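PDB 3DC4: kinesin-like protein Nod from Drosophila melanogaster, which binds and hydrolyses ATP through its kinesin motor domain, associates with microtubule plus ends and is required in meiosis for the distributive segregation of non-exchange chromosomes. Local coordinates for residues Phe94-Leu99 with Gln303-Phe308; Asp148-Tyr153 with Ile226-Lys231. All blocks are in the same frame, centred on the assembly; numbering follows the deposited sequence.

Both contacts pair strands of the mixed sheet at the core of the kinesin motor domain. Their centres lie about 18 Å apart and their nearest atoms about 7 Å, without touching. Along the chain the order is 94-99, 148-153, 226-231, 303-308, so contact 2 falls wholly between the two halves of contact 1. Strand 234-241 links them: it runs parallel to strand 96-101 of contact 1 and antiparallel to strand 220-229 of contact 2. Contact 1 is buried, its centre about 8 Å from the chain centre, and its strand 96-101 leads into the P-loop; contact 2, centred about 20 Å from the chain centre, is antiparallel and lies away from the nucleotide site.

Contact 1: Phe94-Leu99 with Gln303-Phe308; sequences FQCTAL and QSYLTF
Four backbone hydrogen bonds join Gln95, Thr97 and Leu99 to Tyr305 and Thr307, along parallel strands 96-99 and 305-308, whose axes are 4.8 Å apart. Tyr305 N donates to Gln95 O (2.9 Å), and Tyr305 O receives Thr97 N; Thr97 O then takes Thr307 N, and Thr307 O takes Leu99 N (2.8 Å). The last is the straightest, 171° at the hydrogen. Cys96 and Ala98 turn their own backbone groups to the other neighbour, bonding to Arg236, Asn238 and Val240 of strand 234-241.

Two waters bridge the segments. One accepts from Gln95 N and donates to Gln303 O, and also bonds Ser304 OG, which has Thr301 as a further partner. The second accepts from Thr97 OG1 and donates to Tyr305 O (2.7 Å from the water). Thr97 OG1, placed beside its backbone N by a chi1 of -60°, is also bonded to Asn238, while CG2 lies alongside Leu306 CD1 at 4.0 Å. The Gln95 amide turns away, NE2 bonding His234 O.

Where the strands begin, Tyr305 and Phe94 form an offset edge-to-face pair, the Tyr305 edge toward the Phe94 face, with centroids 5.9 Å apart and planes at 88°. At the far end Leu99 CD2 meets Phe308 CD1, and Ile271 of helix 267-279 touches both residues. Strand 96-101 runs on into the P-loop that holds ADP. Chemically, water, Asn238 and Thr301 serve the hydroxyls of Thr97 and Ser304, and Tyr305 O accepts from both Thr97 N and a water.

Contact 2: Asp148-Tyr153 with Ile226-Lys231; sequences DAIQVY and IHVKSK
This is an antiparallel strand pair in the kinesin motor domain's central mixed sheet, away from the nucleotide site: strand 151-160 pairs with strand 220-229. The short axes approach to 4.7 Å with 158° between their directions. Gln151 with Lys229 and Tyr153 with His227 are hydrogen-bonded pairs, and Val152 with Val228 is the non-hydrogen-bonded pair between them. Each hydrogen-bonded pair makes two bonds. Gln151 N donates to Lys229 O at 2.8 Å, and Lys229 N returns a bond to Gln151 O that is nearly straight, 173° at the hydrogen. Tyr153 N donates to His227 O at 2.9 Å, and His227 N to Tyr153 O at 2.7 Å.

On the face carrying Val152 and Val228 the contacts are apolar. Ile150 CG2 packs on Val228 CG1 at 3.6 Å, the two side chains meeting at a slant, and Val152 CG1 lies side by side with Ile226 CG2. Helix 127-141 packs on this face, through Phe136 against Val152 and through Leu128, Leu132 and Ile135 against Ile226.

The other face carries Gln151, Tyr153, His227 and Lys229. The extended Lys229 chain crosses the Tyr153 side chain at about a right angle, its CD 4.0 Å from Tyr153 CE1; the ammonium is too distant from the ring for more than a weak cation-pi attraction. His227 is gripped at both ring nitrogens, ND1 by His234 and NE2 by Ser155, which should fix its rotation. Near the exposed Gln151, one water donates to both Gln151 OE1 (2.7 Å from the water) and Lys229 O, tying side chain to backbone across the strands.

Contact 1: Phe94-Leu99 with Gln303-Phe308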
loop_
_atom_site.group_PDB
_atom_site.type_symbol
_atom_site.label_atom_id
_atom_site.label_comp_id
_atom_site.label_asym_id
_atom_site.label_seq_id
_atom_site.Cartn_x
_atom_site.Cartn_y
_atom_site.Cartn_z
ATOM N N PHE A 94 -2.614 11.480 -10.901
ATOM C CA PHE A 94 -2.876 10.048 -11.014
ATOM C C PHE A 94 -3.111 9.413 -9.642
ATOM O O PHE A 94 -2.498 9.813 -8.654
ATOM C CB PHE A 94 -1.711 9.344 -11.730
ATOM C CG PHE A 94 -1.450 9.857 -13.123
ATOM C CD1 PHE A 94 -0.604 10.942 -13.333
ATOM C CD2 PHE A 94 -2.061 9.263 -14.223
ATOM C CE1 PHE A 94 -0.370 11.430 -14.620
ATOM C CE2 PHE A 94 -1.834 9.741 -15.514
ATOM C CZ PHE A 94 -0.987 10.829 -15.712
ATOM N N GLN A 95 -4.023 8.445 -9.589
ATOM C CA GLN A 95 -4.327 7.741 -8.350
ATOM C C GLN A 95 -3.177 6.763 -8.122
ATOM O O GLN A 95 -2.686 6.151 -9.070
ATOM C CB GLN A 95 -5.652 6.983 -8.470
ATOM C CG GLN A 95 -6.823 7.812 -9.000
ATOM C CD GLN A 95 -7.025 9.110 -8.256
ATOM O OE1 GLN A 95 -6.885 9.169 -7.029
ATOM N NE2 GLN A 95 -7.367 10.167 -8.997
ATOM N N CYS A 96 -2.748 6.629 -6.869
ATOM C CA CYS A 96 -1.631 5.752 -6.519
ATOM C C CYS A 96 -1.946 4.880 -5.311
ATOM O O CYS A 96 -2.546 5.348 -4.343
ATOM C CB CYS A 96 -0.384 6.582 -6.192
ATOM S SG CYS A 96 0.230 7.634 -7.529
ATOM N N THR A 97 -1.510 3.624 -5.361
ATOM C CA THR A 97 -1.733 2.697 -4.261
ATOM C C THR A 97 -0.460 1.903 -3.965
ATOM O O THR A 97 0.151 1.341 -4.867
ATOM C CB THR A 97 -2.871 1.715 -4.589
ATOM O OG1 THR A 97 -4.080 2.455 -4.825
ATOM C CG2 THR A 97 -3.092 0.741 -3.441
ATOM N N ALA A 98 -0.046 1.898 -2.703
ATOM C CA ALA A 98 1.129 1.144 -2.282
ATOM C C ALA A 98 0.554 0.206 -1.231
ATOM O O ALA A 98 0.021 0.645 -0.210
ATOM C CB ALA A 98 2.196 2.072 -1.675
ATOM N N LEU A 99 0.653 -1.091 -1.496
ATOM C CA LEU A 99 0.093 -2.085 -0.598
ATOM C C LEU A 99 1.080 -3.111 -0.078
ATOM O O LEU A 99 1.777 -3.775 -0.850
ATOM C CB LEU A 99 -1.080 -2.782 -1.302
ATOM C CG LEU A 99 -1.848 -3.902 -0.604
ATOM C CD1 LEU A 99 -3.227 -4.015 -1.235
ATOM C CD2 LEU A 99 -1.087 -5.221 -0.720
ATOM N N GLN A 303 -4.657 4.388 -16.056
ATOM C CA GLN A 303 -3.567 5.307 -15.767
ATOM C C GLN A 303 -3.564 5.619 -14.274
ATOM O O GLN A 303 -3.264 6.742 -13.876
ATOM C CB GLN A 303 -3.923 6.713 -16.259
ATOM C CG GLN A 303 -4.084 6.805 -17.772
ATOM C CD GLN A 303 -4.114 8.236 -18.270
ATOM O OE1 GLN A 303 -5.021 9.003 -17.944
ATOM N NE2 GLN A 303 -3.116 8.603 -19.065
ATOM N N SER A 304 -3.848 4.623 -13.446
ATOM C CA SER A 304 -3.535 4.642 -12.023
ATOM C C SER A 304 -2.301 3.777 -11.783
ATOM O O SER A 304 -1.913 2.989 -12.648
ATOM C CB SER A 304 -4.716 4.134 -11.202
ATOM O OG SER A 304 -5.789 5.060 -11.276
ATOM N N TYR A 305 -1.688 3.937 -10.610
ATOM C CA TYR A 305 -0.489 3.187 -10.247
ATOM C C TYR A 305 -0.718 2.241 -9.084
ATOM O O TYR A 305 -1.328 2.609 -8.085
ATOM C CB TYR A 305 0.646 4.144 -9.890
ATOM C CG TYR A 305 1.142 4.948 -11.059
ATOM C CD1 TYR A 305 0.425 6.049 -11.533
ATOM C CD2 TYR A 305 2.319 4.591 -11.710
ATOM C CE1 TYR A 305 0.870 6.770 -12.628
ATOM C CE2 TYR A 305 2.776 5.298 -12.803
ATOM C CZ TYR A 305 2.050 6.382 -13.259
ATOM O OH TYR A 305 2.509 7.070 -14.357
ATOM N N LEU A 306 -0.218 1.016 -9.219
ATOM C CA LEU A 306 -0.362 0.011 -8.173
ATOM C C LEU A 306 0.991 -0.616 -7.863
ATOM O O LEU A 306 1.656 -1.148 -8.751
ATOM C CB LEU A 306 -1.358 -1.067 -8.617
ATOM C CG LEU A 306 -1.588 -2.281 -7.713
ATOM C CD1 LEU A 306 -2.031 -1.830 -6.337
ATOM C CD2 LEU A 306 -2.635 -3.199 -8.343
ATOM N N THR A 307 1.397 -0.540 -6.599
ATOM C CA THR A 307 2.670 -1.109 -6.178
ATOM C C THR A 307 2.485 -2.043 -4.983
ATOM O O THR A 307 1.936 -1.656 -3.946
ATOM C CB THR A 307 3.682 -0.010 -5.806
ATOM O OG1 THR A 307 3.997 0.760 -6.974
ATOM C CG2 THR A 307 4.968 -0.632 -5.255
ATOM N N PHE A 308 2.939 -3.281 -5.156
ATOM C CA PHE A 308 2.857 -4.318 -4.128
ATOM C C PHE A 308 4.159 -4.420 -3.363
ATOM O O PHE A 308 5.234 -4.359 -3.960
ATOM C CB PHE A 308 2.620 -5.693 -4.760
ATOM C CG PHE A 308 1.239 -5.902 -5.289
ATOM C CD1 PHE A 308 0.230 -6.372 -4.452
ATOM C CD2 PHE A 308 0.955 -5.679 -6.631
ATOM C CE1 PHE A 308 -1.042 -6.631 -4.950
ATOM C CE2 PHE A 308 -0.314 -5.935 -7.143
ATOM C CZ PHE A 308 -1.317 -6.412 -6.295
HETATM O O HOH W 1 -5.141 7.714 -12.167
HETATM O O HOH W 2 -3.849 3.194 -7.397
#

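Contact 2: Asp148-Tyr153 with Ile226-Lys231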
loop_
_atom_site.group_PDB
_atom_site.type_symbol
_atom_site.label_atom_id
_atom_site.label_comp_id
_atom_site.label_asym_id
_atom_site.label_seq_id
_atom_site.Cartn_x
_atom_site.Cartn_y
_atom_site.Cartn_z
ATOM N N ASP A 148 -4.036 26.437 -9.611
ATOM C CA ASP A 148 -5.053 26.468 -8.571
ATOM C C ASP A 148 -4.349 26.160 -7.251
ATOM O O ASP A 148 -3.151 25.884 -7.247
ATOM C CB ASP A 148 -6.118 25.408 -8.840
ATOM C CG ASP A 148 -5.522 24.023 -8.964
ATOM O OD1 ASP A 148 -4.887 23.540 -7.987
ATOM O OD2 ASP A 148 -5.693 23.441 -10.063
ATOM N N ALA A 149 -5.082 26.181 -6.140
ATOM C CA ALA A 149 -4.488 25.886 -4.843
ATOM C C ALA A 149 -4.699 24.410 -4.551
ATOM O O ALA A 149 -5.680 23.817 -5.003
ATOM C CB ALA A 149 -5.137 26.733 -3.743
ATOM N N ILE A 150 -3.780 23.820 -3.793
ATOM C CA ILE A 150 -3.872 22.409 -3.445
ATOM C C ILE A 150 -4.051 22.256 -1.946
ATOM O O ILE A 150 -3.458 22.994 -1.167
ATOM C CB ILE A 150 -2.588 21.652 -3.854
ATOM C CG1 ILE A 150 -2.305 21.849 -5.344
ATOM C CG2 ILE A 150 -2.733 20.180 -3.516
ATOM C CD1 ILE A 150 -3.403 21.346 -6.256
ATOM N N GLN A 151 -4.888 21.309 -1.544
ATOM C CA GLN A 151 -5.094 21.042 -0.129
ATOM C C GLN A 151 -4.883 19.558 0.095
ATOM O O GLN A 151 -5.255 18.743 -0.747
ATOM C CB GLN A 151 -6.497 21.453 0.310
ATOM C CG GLN A 151 -6.734 22.953 0.208
ATOM C CD GLN A 151 -8.017 23.373 0.879
ATOM O OE1 GLN A 151 -9.112 23.022 0.432
ATOM N NE2 GLN A 151 -7.894 24.116 1.968
ATOM N N VAL A 152 -4.295 19.217 1.235
ATOM C CA VAL A 152 -3.997 17.830 1.567
ATOM C C VAL A 152 -4.828 17.318 2.738
ATOM O O VAL A 152 -5.071 18.037 3.707
ATOM C CB VAL A 152 -2.501 17.675 1.914
ATOM C CG1 VAL A 152 -2.130 16.201 2.006
ATOM C CG2 VAL A 152 -1.661 18.384 0.874
ATOM N N TYR A 153 -5.267 16.068 2.636
ATOM C CA TYR A 153 -6.075 15.452 3.679
ATOM C C TYR A 153 -5.665 14.002 3.869
ATOM O O TYR A 153 -4.896 13.452 3.079
ATOM C CB TYR A 153 -7.562 15.487 3.309
ATOM C CG TYR A 153 -8.105 16.858 2.972
ATOM C CD1 TYR A 153 -7.891 17.428 1.714
ATOM C CD2 TYR A 153 -8.825 17.586 3.916
ATOM C CE1 TYR A 153 -8.383 18.696 1.405
ATOM C CE2 TYR A 153 -9.317 18.852 3.621
ATOM C CZ TYR A 153 -9.094 19.403 2.367
ATOM O OH TYR A 153 -9.568 20.665 2.088
ATOM N N ILE A 226 -3.665 9.518 1.601
ATOM C CA ILE A 226 -3.269 10.910 1.545
ATOM C C ILE A 226 -3.994 11.443 0.316
ATOM O O ILE A 226 -3.765 10.971 -0.801
ATOM C CB ILE A 226 -1.749 11.053 1.360
ATOM C CG1 ILE A 226 -1.035 10.602 2.635
ATOM C CG2 ILE A 226 -1.392 12.496 1.017
ATOM C CD1 ILE A 226 0.490 10.712 2.568
ATOM N N HIS A 227 -4.888 12.402 0.538
ATOM C CA HIS A 227 -5.671 13.002 -0.536
ATOM C C HIS A 227 -5.104 14.353 -0.941
ATOM O O HIS A 227 -4.806 15.197 -0.094
ATOM C CB HIS A 227 -7.121 13.212 -0.089
ATOM C CG HIS A 227 -7.834 11.956 0.311
ATOM N ND1 HIS A 227 -8.708 11.299 -0.529
ATOM C CD2 HIS A 227 -7.816 11.248 1.465
ATOM C CE1 HIS A 227 -9.200 10.241 0.093
ATOM N NE2 HIS A 227 -8.675 10.186 1.305
ATOM N N VAL A 228 -4.956 14.539 -2.246
ATOM C CA VAL A 228 -4.462 15.779 -2.827
ATOM C C VAL A 228 -5.662 16.325 -3.591
ATOM O O VAL A 228 -6.079 15.754 -4.604
ATOM C CB VAL A 228 -3.289 15.495 -3.792
ATOM C CG1 VAL A 228 -2.870 16.766 -4.512
ATOM C CG2 VAL A 228 -2.106 14.934 -3.004
ATOM N N LYS A 229 -6.225 17.422 -3.088
ATOM C CA LYS A 229 -7.412 18.024 -3.684
ATOM C C LYS A 229 -7.258 19.452 -4.188
ATOM O O LYS A 229 -6.652 20.295 -3.530
ATOM C CB LYS A 229 -8.565 17.995 -2.672
ATOM C CG LYS A 229 -9.101 16.613 -2.326
ATOM C CD LYS A 229 -10.365 16.735 -1.478
ATOM C CE LYS A 229 -11.080 15.399 -1.322
ATOM N NZ LYS A 229 -12.309 15.552 -0.498
ATOM N N SER A 230 -7.821 19.704 -5.366
ATOM C CA SER A 230 -7.822 21.030 -5.973
ATOM C C SER A 230 -9.255 21.221 -6.439
ATOM O O SER A 230 -10.055 20.286 -6.390
ATOM C CB SER A 230 -6.888 21.105 -7.183
ATOM O OG SER A 230 -7.520 20.595 -8.345
ATOM N N LYS A 231 -9.567 22.419 -6.913
ATOM C CA LYS A 231 -10.908 22.732 -7.378
ATOM C C LYS A 231 -11.374 21.790 -8.484
ATOM O O LYS A 231 -12.559 21.490 -8.588
ATOM C CB LYS A 231 -10.954 24.176 -7.889
ATOM C CG LYS A 231 -12.344 24.679 -8.212
ATOM C CD LYS A 231 -12.332 26.165 -8.566
ATOM C CE LYS A 231 -11.468 26.439 -9.784
ATOM N NZ LYS A 231 -11.509 27.870 -10.165
HETATM O O HOH W 3 -8.689 22.230 -2.101
#